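Local coordinates for abietadiene synthase, chloroplastic (Abies grandis, PDB 3S9V), which is a largely helical plant enzyme of the terpene synthase family, built with a terpene synthase N-terminal domain and a metal-binding domain, at residues R486-S491 / S531-I536; T495-T500 / P569-I574; K558-S563 / V577-T582. All blocks are in the same frame, centred on the assembly; numbering follows the deposited sequence.

Interaction 1: R486-S491 / S531-I536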
loop_
_atom_site.group_PDB
_atom_site.type_symbol
_atom_site.label_atom_id
_atom_site.label_comp_id
_atom_site.label_asym_id
_atom_site.label_seq_id
_atom_site.Cartn_x
_atom_site.Cartn_y
_atom_site.Cartn_z
ATOM N N ARG A 486 -22.927 22.729 9.215
ATOM C CA ARG A 486 -22.666 23.846 10.102
ATOM C C ARG A 486 -23.920 24.696 10.257
ATOM O O ARG A 486 -24.102 25.353 11.277
ATOM C CB ARG A 486 -21.523 24.696 9.556
ATOM C CG ARG A 486 -20.147 24.118 9.800
ATOM C CD ARG A 486 -19.105 24.922 9.049
ATOM N NE ARG A 486 -17.746 24.482 9.344
ATOM C CZ ARG A 486 -16.673 24.871 8.662
ATOM N NH1 ARG A 486 -16.800 25.709 7.640
ATOM N NH2 ARG A 486 -15.471 24.426 9.003
ATOM N N ARG A 487 -24.783 24.683 9.244
ATOM C CA ARG A 487 -26.025 25.450 9.313
ATOM C C ARG A 487 -27.044 24.683 10.144
ATOM O O ARG A 487 -27.914 25.278 10.776
ATOM C CB ARG A 487 -26.586 25.716 7.916
ATOM C CG ARG A 487 -25.700 26.606 7.074
ATOM C CD ARG A 487 -26.375 27.023 5.777
ATOM N NE ARG A 487 -25.448 27.765 4.929
ATOM C CZ ARG A 487 -24.433 27.210 4.275
ATOM N NH1 ARG A 487 -24.223 25.905 4.367
ATOM N NH2 ARG A 487 -23.616 27.960 3.547
ATOM N N TRP A 488 -26.930 23.358 10.134
ATOM C CA TRP A 488 -27.820 22.501 10.906
ATOM C C TRP A 488 -27.515 22.741 12.378
ATOM O O TRP A 488 -28.417 22.831 13.205
ATOM C CB TRP A 488 -27.581 21.030 10.555
ATOM C CG TRP A 488 -28.019 20.064 11.628
ATOM C CD1 TRP A 488 -29.301 19.695 11.935
ATOM C CD2 TRP A 488 -27.174 19.412 12.589
ATOM N NE1 TRP A 488 -29.306 18.859 13.030
ATOM C CE2 TRP A 488 -28.014 18.671 13.452
ATOM C CE3 TRP A 488 -25.788 19.384 12.806
ATOM C CZ2 TRP A 488 -27.512 17.912 14.518
ATOM C CZ3 TRP A 488 -25.286 18.626 13.868
ATOM C CH2 TRP A 488 -26.150 17.903 14.709
ATOM N N TRP A 489 -26.233 22.854 12.700
ATOM C CA TRP A 489 -25.827 23.081 14.076
ATOM C C TRP A 489 -26.342 24.410 14.623
ATOM O O TRP A 489 -26.760 24.489 15.777
ATOM C CB TRP A 489 -24.307 23.022 14.185
ATOM C CG TRP A 489 -23.778 23.398 15.529
ATOM C CD1 TRP A 489 -23.506 24.656 15.974
ATOM C CD2 TRP A 489 -23.449 22.510 16.605
ATOM N NE1 TRP A 489 -23.021 24.610 17.260
ATOM C CE2 TRP A 489 -22.976 23.305 17.672
ATOM C CE3 TRP A 489 -23.505 21.120 16.771
ATOM C CZ2 TRP A 489 -22.561 22.756 18.890
ATOM C CZ3 TRP A 489 -23.092 20.575 17.981
ATOM C CH2 TRP A 489 -22.624 21.393 19.025
ATOM N N LYS A 490 -26.305 25.454 13.798
ATOM C CA LYS A 490 -26.771 26.771 14.220
ATOM C C LYS A 490 -28.294 26.831 14.293
ATOM O O LYS A 490 -28.849 27.457 15.190
ATOM C CB LYS A 490 -26.248 27.847 13.266
ATOM C CG LYS A 490 -24.737 28.010 13.320
ATOM C CD LYS A 490 -24.229 29.009 12.291
ATOM C CE LYS A 490 -22.710 29.113 12.352
ATOM N NZ LYS A 490 -22.149 29.973 11.275
ATOM N N SER A 491 -28.958 26.165 13.355
ATOM C CA SER A 491 -30.417 26.141 13.308
ATOM C C SER A 491 -31.028 25.342 14.456
ATOM O O SER A 491 -32.196 25.532 14.798
ATOM C CB SER A 491 -30.892 25.548 11.976
ATOM O OG SER A 491 -30.420 26.305 10.875
ATOM N N SER A 531 -22.845 11.115 15.465
ATOM C CA SER A 531 -21.605 11.174 16.241
ATOM C C SER A 531 -21.624 12.391 17.157
ATOM O O SER A 531 -21.265 12.302 18.331
ATOM C CB SER A 531 -20.386 11.269 15.321
ATOM O OG SER A 531 -20.270 10.122 14.505
ATOM N N ASN A 532 -22.039 13.533 16.616
ATOM C CA ASN A 532 -22.097 14.757 17.407
ATOM C C ASN A 532 -23.031 14.547 18.595
ATOM O O ASN A 532 -22.756 15.010 19.704
ATOM C CB ASN A 532 -22.587 15.931 16.557
ATOM C CG ASN A 532 -21.887 17.227 16.912
ATOM O OD1 ASN A 532 -21.853 17.625 18.077
ATOM N ND2 ASN A 532 -21.318 17.890 15.913
ATOM N N PHE A 533 -24.133 13.839 18.377
ATOM C CA PHE A 533 -25.045 13.590 19.478
ATOM C C PHE A 533 -24.478 12.636 20.519
ATOM O O PHE A 533 -24.831 12.731 21.689
ATOM C CB PHE A 533 -26.397 13.090 18.977
ATOM C CG PHE A 533 -27.423 14.179 18.873
ATOM C CD1 PHE A 533 -27.775 14.716 17.640
ATOM C CD2 PHE A 533 -27.987 14.722 20.025
ATOM C CE1 PHE A 533 -28.668 15.775 17.554
ATOM C CE2 PHE A 533 -28.885 15.785 19.949
ATOM C CZ PHE A 533 -29.224 16.311 18.709
ATOM N N THR A 534 -23.602 11.719 20.115
ATOM C CA THR A 534 -23.016 10.815 21.101
ATOM C C THR A 534 -22.044 11.624 21.964
ATOM O O THR A 534 -21.828 11.302 23.128
ATOM C CB THR A 534 -22.272 9.617 20.448
ATOM O OG1 THR A 534 -21.200 10.089 19.622
ATOM C CG2 THR A 534 -23.226 8.811 19.603
ATOM N N VAL A 535 -21.478 12.686 21.394
ATOM C CA VAL A 535 -20.548 13.542 22.131
ATOM C C VAL A 535 -21.313 14.414 23.118
ATOM O O VAL A 535 -20.929 14.528 24.283
ATOM C CB VAL A 535 -19.742 14.457 21.179
ATOM C CG1 VAL A 535 -19.081 15.592 21.962
ATOM C CG2 VAL A 535 -18.687 13.639 20.462
ATOM N N ILE A 536 -22.398 15.018 22.639
ATOM C CA ILE A 536 -23.251 15.884 23.448
ATOM C C ILE A 536 -23.866 15.126 24.626
ATOM O O ILE A 536 -23.821 15.592 25.771
ATOM C CB ILE A 536 -24.400 16.490 22.584
ATOM C CG1 ILE A 536 -23.831 17.491 21.570
ATOM C CG2 ILE A 536 -25.430 17.169 23.467
ATOM C CD1 ILE A 536 -24.873 18.007 20.589
#
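Trp489 and Asn532 make the tight spot between these two helix turns. The benzo end of the indole meets the amide edge-on: Trp489 CZ3 lies 3.2 Å from Asn532 OD1, which sits near the plane of the ring at its rim. The two side chains cross nearly at right angles, with ring and amide planes 39° apart. Such a contact presents aromatic C-H to a carbonyl oxygen, a weakly polar arrangement; the other amide atom, Asn532 ND2, is buried here and finds no partner in the model. One turn further along the second helix, Ile536 CD1 packs against the same indole corner, 4.1 Å from Trp489 CZ3. Segments 486-491 and 531-536 belong to helices 461-491 and 521-541 of the all-helical terpene synthase fold, and the second of these helices carries the family's DDxxD sequence at its C-terminal end. The axes of the two short segments come no closer than 13.5 Å and cross at -41°, so long side chains must span the gap. Trp488 does so with its CG swung away from the backbone N (chi1 157°), bringing CZ2 to 3.9 Å from Phe533 CE1, which lies in the indole plane. Helix 504-514 fills in alongside, its Val504 touching both Trp489 and Asn532. Away from this aromatic face the first helix is loose: Arg487, Lys490 and Ser491 turn to solvent, where Ser491 OG donates to Arg487 O at 2.7 Å, on the opposite face of that carbonyl from Ser491 N.

Interaction 2: T495-T500 / P569-I574; sequences TDLNFT and PQQMKI
Gln571 and Asn498 hold the loop and the helix together through one well-formed bond: Asn498 N donates to Gln571 OE1 over 2.9 Å, with an angle of 157° at the hydrogen and the donor tilted 27° from the carbonyl plane. The same oxygen is closely surrounded, since Leu497 CA lies 3.2 Å from OE1 and the edge of the Phe499 ring reaches it through CD1 at 3.7 Å. Beside the bond, the amide of Asn498 lies almost parallel to that of Gln571, their planes 13° apart, without a side-chain hydrogen bond between them. Next outward comes a layer of aliphatic contacts, in which the side chains of Leu497 and Ile574 slide past each other in opposite directions, CD2 of the first 3.9 Å from CG2 of the second, and Ile574 CD1 abuts the CB of the exposed Asp496 at 4.0 Å. Pro569, the N-cap residue, starts the helical turn that presents Gln571 and Ile574, while Met572 packs on Leu552 and Phe553 of helix 547-559. The loop lies between the start of helix 570-594 and helix 521-541, where Leu497 and Phe499 rest on Ile536 and Thr500 OG1 is hydrogen-bonded to Asp539 of the DDxxD sequence.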
loop_
_atom_site.group_PDB
_atom_site.type_symbol
_atom_site.label_atom_id
_atom_site.label_comp_id
_atom_site.label_asym_id
_atom_site.label_seq_id
_atom_site.Cartn_x
_atom_site.Cartn_y
_atom_site.Cartn_z
ATOM N N THR A 495 -25.999 26.070 19.984
ATOM C CA THR A 495 -24.996 27.059 20.351
ATOM C C THR A 495 -25.243 27.420 21.812
ATOM O O THR A 495 -24.382 27.987 22.481
ATOM C CB THR A 495 -25.128 28.340 19.496
ATOM O OG1 THR A 495 -25.274 27.984 18.113
ATOM C CG2 THR A 495 -23.891 29.213 19.658
ATOM N N ASP A 496 -26.435 27.075 22.293
ATOM C CA ASP A 496 -26.847 27.344 23.667
ATOM C C ASP A 496 -26.186 26.404 24.673
ATOM O O ASP A 496 -25.823 26.814 25.774
ATOM C CB ASP A 496 -28.366 27.218 23.774
ATOM C CG ASP A 496 -29.097 28.212 22.887
ATOM O OD1 ASP A 496 -30.292 27.979 22.599
ATOM O OD2 ASP A 496 -28.480 29.227 22.488
ATOM N N LEU A 497 -26.036 25.140 24.289
ATOM C CA LEU A 497 -25.417 24.139 25.153
ATOM C C LEU A 497 -24.045 24.611 25.622
ATOM O O LEU A 497 -23.165 24.889 24.810
ATOM C CB LEU A 497 -25.275 22.814 24.400
ATOM C CG LEU A 497 -26.547 22.270 23.747
ATOM C CD1 LEU A 497 -26.230 20.971 23.024
ATOM C CD2 LEU A 497 -27.619 22.058 24.800
ATOM N N ASN A 498 -23.863 24.691 26.934
ATOM C CA ASN A 498 -22.600 25.144 27.493
ATOM C C ASN A 498 -21.788 24.022 28.121
ATOM O O ASN A 498 -20.724 24.267 28.693
ATOM C CB ASN A 498 -22.857 26.233 28.537
ATOM C CG ASN A 498 -23.858 25.802 29.593
ATOM O OD1 ASN A 498 -23.686 24.775 30.250
ATOM N ND2 ASN A 498 -24.914 26.590 29.760
ATOM N N PHE A 499 -22.283 22.793 28.019
ATOM C CA PHE A 499 -21.579 21.650 28.595
ATOM C C PHE A 499 -20.814 20.864 27.542
ATOM O O PHE A 499 -20.190 19.845 27.848
ATOM C CB PHE A 499 -22.558 20.715 29.300
ATOM C CG PHE A 499 -23.653 20.207 28.415
ATOM C CD1 PHE A 499 -24.820 20.942 28.241
ATOM C CD2 PHE A 499 -23.513 18.999 27.739
ATOM C CE1 PHE A 499 -25.835 20.481 27.409
ATOM C CE2 PHE A 499 -24.520 18.529 26.902
ATOM C CZ PHE A 499 -25.683 19.270 26.737
ATOM N N THR A 500 -20.865 21.334 26.302
ATOM C CA THR A 500 -20.162 20.663 25.219
ATOM C C THR A 500 -19.623 21.652 24.189
ATOM O O THR A 500 -20.312 22.598 23.792
ATOM C CB THR A 500 -21.077 19.632 24.512
ATOM O OG1 THR A 500 -20.311 18.902 23.545
ATOM C CG2 THR A 500 -22.245 20.328 23.815
ATOM N N PRO A 569 -34.082 20.174 33.289
ATOM C CA PRO A 569 -33.242 21.338 33.565
ATOM C C PRO A 569 -33.177 22.135 32.265
ATOM O O PRO A 569 -33.480 21.604 31.191
ATOM C CB PRO A 569 -31.890 20.715 33.902
ATOM C CG PRO A 569 -32.262 19.406 34.516
ATOM C CD PRO A 569 -33.380 18.923 33.627
ATOM N N GLN A 570 -32.772 23.396 32.363
ATOM C CA GLN A 570 -32.665 24.268 31.200
ATOM C C GLN A 570 -31.931 23.597 30.043
ATOM O O GLN A 570 -32.522 23.306 29.004
ATOM C CB GLN A 570 -31.933 25.559 31.584
ATOM C CG GLN A 570 -31.641 26.481 30.413
ATOM C CD GLN A 570 -32.902 26.980 29.730
ATOM O OE1 GLN A 570 -32.838 27.630 28.685
ATOM N NE2 GLN A 570 -34.057 26.682 30.321
ATOM N N GLN A 571 -30.640 23.360 30.242
ATOM C CA GLN A 571 -29.782 22.738 29.243
ATOM C C GLN A 571 -30.274 21.393 28.698
ATOM O O GLN A 571 -30.232 21.158 27.485
ATOM C CB GLN A 571 -28.375 22.563 29.822
ATOM C CG GLN A 571 -27.681 23.872 30.142
ATOM C CD GLN A 571 -27.324 24.646 28.894
ATOM O OE1 GLN A 571 -26.426 24.255 28.145
ATOM N NE2 GLN A 571 -28.031 25.743 28.653
ATOM N N MET A 572 -30.735 20.512 29.581
ATOM C CA MET A 572 -31.204 19.198 29.153
ATOM C C MET A 572 -32.388 19.303 28.184
ATOM O O MET A 572 -32.439 18.604 27.171
ATOM C CB MET A 572 -31.589 18.349 30.378
ATOM C CG MET A 572 -31.897 16.888 30.066
ATOM S SD MET A 572 -32.173 15.817 31.509
ATOM C CE MET A 572 -33.595 14.955 30.970
ATOM N N LYS A 573 -33.325 20.190 28.498
ATOM C CA LYS A 573 -34.520 20.391 27.683
ATOM C C LYS A 573 -34.156 20.701 26.245
ATOM O O LYS A 573 -34.677 20.091 25.313
ATOM C CB LYS A 573 -35.349 21.541 28.260
ATOM C CG LYS A 573 -36.608 21.882 27.488
ATOM C CD LYS A 573 -37.335 23.034 28.170
ATOM C CE LYS A 573 -38.519 23.529 27.356
ATOM N NZ LYS A 573 -39.160 24.713 27.999
ATOM N N ILE A 574 -33.261 21.666 26.080
ATOM C CA ILE A 574 -32.792 22.079 24.770
ATOM C C ILE A 574 -32.151 20.880 24.076
ATOM O O ILE A 574 -32.489 20.550 22.934
ATOM C CB ILE A 574 -31.745 23.214 24.907
ATOM C CG1 ILE A 574 -32.421 24.492 25.410
ATOM C CG2 ILE A 574 -31.046 23.455 23.581
ATOM C CD1 ILE A 574 -31.440 25.610 25.712
#

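Interaction 3: K558-S563 / V577-T582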
loop_
_atom_site.group_PDB
_atom_site.type_symbol
_atom_site.label_atom_id
_atom_site.label_comp_id
_atom_site.label_asym_id
_atom_site.label_seq_id
_atom_site.Cartn_x
_atom_site.Cartn_y
_atom_site.Cartn_z
ATOM N N LYS A 558 -37.472 6.601 25.530
ATOM C CA LYS A 558 -38.256 5.374 25.547
ATOM C C LYS A 558 -39.704 5.559 25.066
ATOM O O LYS A 558 -40.200 4.778 24.246
ATOM C CB LYS A 558 -38.275 4.775 26.952
ATOM C CG LYS A 558 -39.056 3.472 27.029
ATOM C CD LYS A 558 -39.377 3.066 28.459
ATOM C CE LYS A 558 -40.204 1.788 28.480
ATOM N NZ LYS A 558 -40.662 1.437 29.850
ATOM N N ARG A 559 -40.393 6.570 25.588
ATOM C CA ARG A 559 -41.776 6.802 25.179
ATOM C C ARG A 559 -41.831 7.651 23.901
ATOM O O ARG A 559 -42.850 7.700 23.215
ATOM C CB ARG A 559 -42.561 7.473 26.314
ATOM C CG ARG A 559 -41.931 8.737 26.839
ATOM C CD ARG A 559 -42.808 9.430 27.874
ATOM N NE ARG A 559 -42.837 8.753 29.169
ATOM C CZ ARG A 559 -43.360 9.287 30.272
ATOM N NH1 ARG A 559 -43.895 10.501 30.230
ATOM N NH2 ARG A 559 -43.345 8.617 31.416
ATOM N N TRP A 560 -40.710 8.295 23.593
ATOM C CA TRP A 560 -40.551 9.144 22.414
ATOM C C TRP A 560 -41.620 10.225 22.224
ATOM O O TRP A 560 -42.347 10.228 21.228
ATOM C CB TRP A 560 -40.441 8.277 21.148
ATOM C CG TRP A 560 -39.874 9.013 19.964
ATOM C CD1 TRP A 560 -40.572 9.562 18.927
ATOM C CD2 TRP A 560 -38.501 9.365 19.751
ATOM N NE1 TRP A 560 -39.724 10.239 18.086
ATOM C CE2 TRP A 560 -38.446 10.133 18.568
ATOM C CE3 TRP A 560 -37.314 9.107 20.447
ATOM C CZ2 TRP A 560 -37.250 10.649 18.064
ATOM C CZ3 TRP A 560 -36.123 9.619 19.946
ATOM C CH2 TRP A 560 -36.103 10.383 18.765
ATOM N N ASP A 561 -41.707 11.139 23.191
ATOM C CA ASP A 561 -42.642 12.263 23.136
ATOM C C ASP A 561 -42.047 13.416 23.932
ATOM O O ASP A 561 -40.890 13.348 24.355
ATOM C CB ASP A 561 -44.023 11.890 23.699
ATOM C CG ASP A 561 -43.982 11.496 25.166
ATOM O OD1 ASP A 561 -43.264 12.151 25.951
ATOM O OD2 ASP A 561 -44.689 10.536 25.537
ATOM N N LEU A 562 -42.829 14.473 24.137
ATOM C CA LEU A 562 -42.359 15.634 24.881
ATOM C C LEU A 562 -43.108 15.786 26.200
ATOM O O LEU A 562 -43.286 16.895 26.693
ATOM C CB LEU A 562 -42.539 16.901 24.038
ATOM C CG LEU A 562 -41.891 16.886 22.651
ATOM C CD1 LEU A 562 -42.178 18.193 21.932
ATOM C CD2 LEU A 562 -40.394 16.677 22.785
ATOM N N SER A 563 -43.534 14.669 26.776
ATOM C CA SER A 563 -44.281 14.692 28.032
ATOM C C SER A 563 -43.447 14.928 29.289
ATOM O O SER A 563 -44.004 15.024 30.384
ATOM C CB SER A 563 -45.040 13.381 28.205
ATOM O OG SER A 563 -44.128 12.299 28.286
ATOM N N VAL A 577 -34.909 18.346 22.931
ATOM C CA VAL A 577 -35.729 18.847 21.831
ATOM C C VAL A 577 -34.941 18.700 20.535
ATOM O O VAL A 577 -35.469 18.213 19.534
ATOM C CB VAL A 577 -36.132 20.335 22.044
ATOM C CG1 VAL A 577 -36.852 20.866 20.814
ATOM C CG2 VAL A 577 -37.050 20.455 23.258
ATOM N N GLY A 578 -33.676 19.112 20.570
ATOM C CA GLY A 578 -32.822 18.989 19.402
ATOM C C GLY A 578 -32.672 17.525 19.011
ATOM O O GLY A 578 -32.789 17.172 17.839
ATOM N N PHE A 579 -32.423 16.671 19.999
ATOM C CA PHE A 579 -32.267 15.236 19.772
ATOM C C PHE A 579 -33.510 14.689 19.070
ATOM O O PHE A 579 -33.411 14.014 18.050
ATOM C CB PHE A 579 -32.062 14.519 21.116
ATOM C CG PHE A 579 -31.894 13.023 21.003
ATOM C CD1 PHE A 579 -30.679 12.468 20.630
ATOM C CD2 PHE A 579 -32.954 12.166 21.299
ATOM C CE1 PHE A 579 -30.515 11.084 20.555
ATOM C CE2 PHE A 579 -32.801 10.778 21.225
ATOM C CZ PHE A 579 -31.580 10.239 20.853
ATOM N N TYR A 580 -34.675 14.997 19.634
ATOM C CA TYR A 580 -35.974 14.566 19.112
ATOM C C TYR A 580 -36.248 15.086 17.691
ATOM O O TYR A 580 -36.695 14.337 16.820
ATOM C CB TYR A 580 -37.068 15.038 20.082
ATOM C CG TYR A 580 -38.515 14.781 19.685
ATOM C CD1 TYR A 580 -39.307 15.801 19.144
ATOM C CD2 TYR A 580 -39.116 13.548 19.932
ATOM C CE1 TYR A 580 -40.670 15.599 18.871
ATOM C CE2 TYR A 580 -40.469 13.335 19.662
ATOM C CZ TYR A 580 -41.241 14.365 19.135
ATOM O OH TYR A 580 -42.581 14.146 18.886
ATOM N N ASN A 581 -35.981 16.365 17.453
ATOM C CA ASN A 581 -36.215 16.924 16.127
ATOM C C ASN A 581 -35.276 16.305 15.091
ATOM O O ASN A 581 -35.687 15.977 13.980
ATOM C CB ASN A 581 -36.041 18.447 16.142
ATOM C CG ASN A 581 -37.089 19.144 16.990
ATOM O OD1 ASN A 581 -38.195 18.636 17.166
ATOM N ND2 ASN A 581 -36.749 20.323 17.509
ATOM N N THR A 582 -34.012 16.144 15.463
ATOM C CA THR A 582 -33.040 15.567 14.558
ATOM C C THR A 582 -33.402 14.133 14.189
ATOM O O THR A 582 -33.426 13.783 13.011
ATOM C CB THR A 582 -31.633 15.583 15.164
ATOM O OG1 THR A 582 -31.163 16.933 15.247
ATOM C CG2 THR A 582 -30.678 14.771 14.315
#
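Tyr580 is the bump and the hollow is made by Trp560 and Leu562: within the all-helical terpene synthase fold, residues just after helix 547-559, on the connection to helix 570-594, pack on that second helix's third turn. The phenol ring slides in between the indole and the leucine. On one side its CD2 stands over a face of the indole, 3.7 Å from Trp560 CE2 and offset toward the rim; the planes meet at 39°, an oblique pair. Over a face of the phenol, Leu562 CD2 makes a CH-pi contact 4.0 Å from the centroid of the Tyr580 ring and only 15° off its normal. The far corner of the indole then finds a second partner, Trp560 CZ3 coming to 3.7 Å from Phe579 CE2, so that Trp560 offers Tyr580 its face and Phe579 its edge. Both helix residues extend their rings alike, CG anti to the backbone N (chi1 180° in Phe579). Asn584 accepts a hydrogen bond from Trp560 NE1, while Leu599 and Gln603 of helix 599-621 pack on the indole. Around Leu562 the chain makes an Asx turn, in which Ser563 N meets Asp561 OD1 at 2.7 Å from above the carboxylate plane.

How the interactions relate
Read from the N terminus, the chain leaves helix 461-491 and returns through helix 521-541, where interaction 1 closes a loop of about forty residues. Interaction 2 starts inside that loop, at 495-500, and closes only at 569-574, so the two cross. Interaction 3 comes after interaction 1 is complete; it closes the short connection from 558-563 to 577-582, and it crosses interaction 2 because 569-574 lies within that connection. Ile536 joins interactions 1 and 2 by packing on Phe499, and Phe533 joins 1 and 3 by meeting Phe579 edge-to-face. Interactions 2 and 3 share helix 570-594, binding it to loop 495-500 and to the connection after helix 547-559; Phe533 adds helix 521-541.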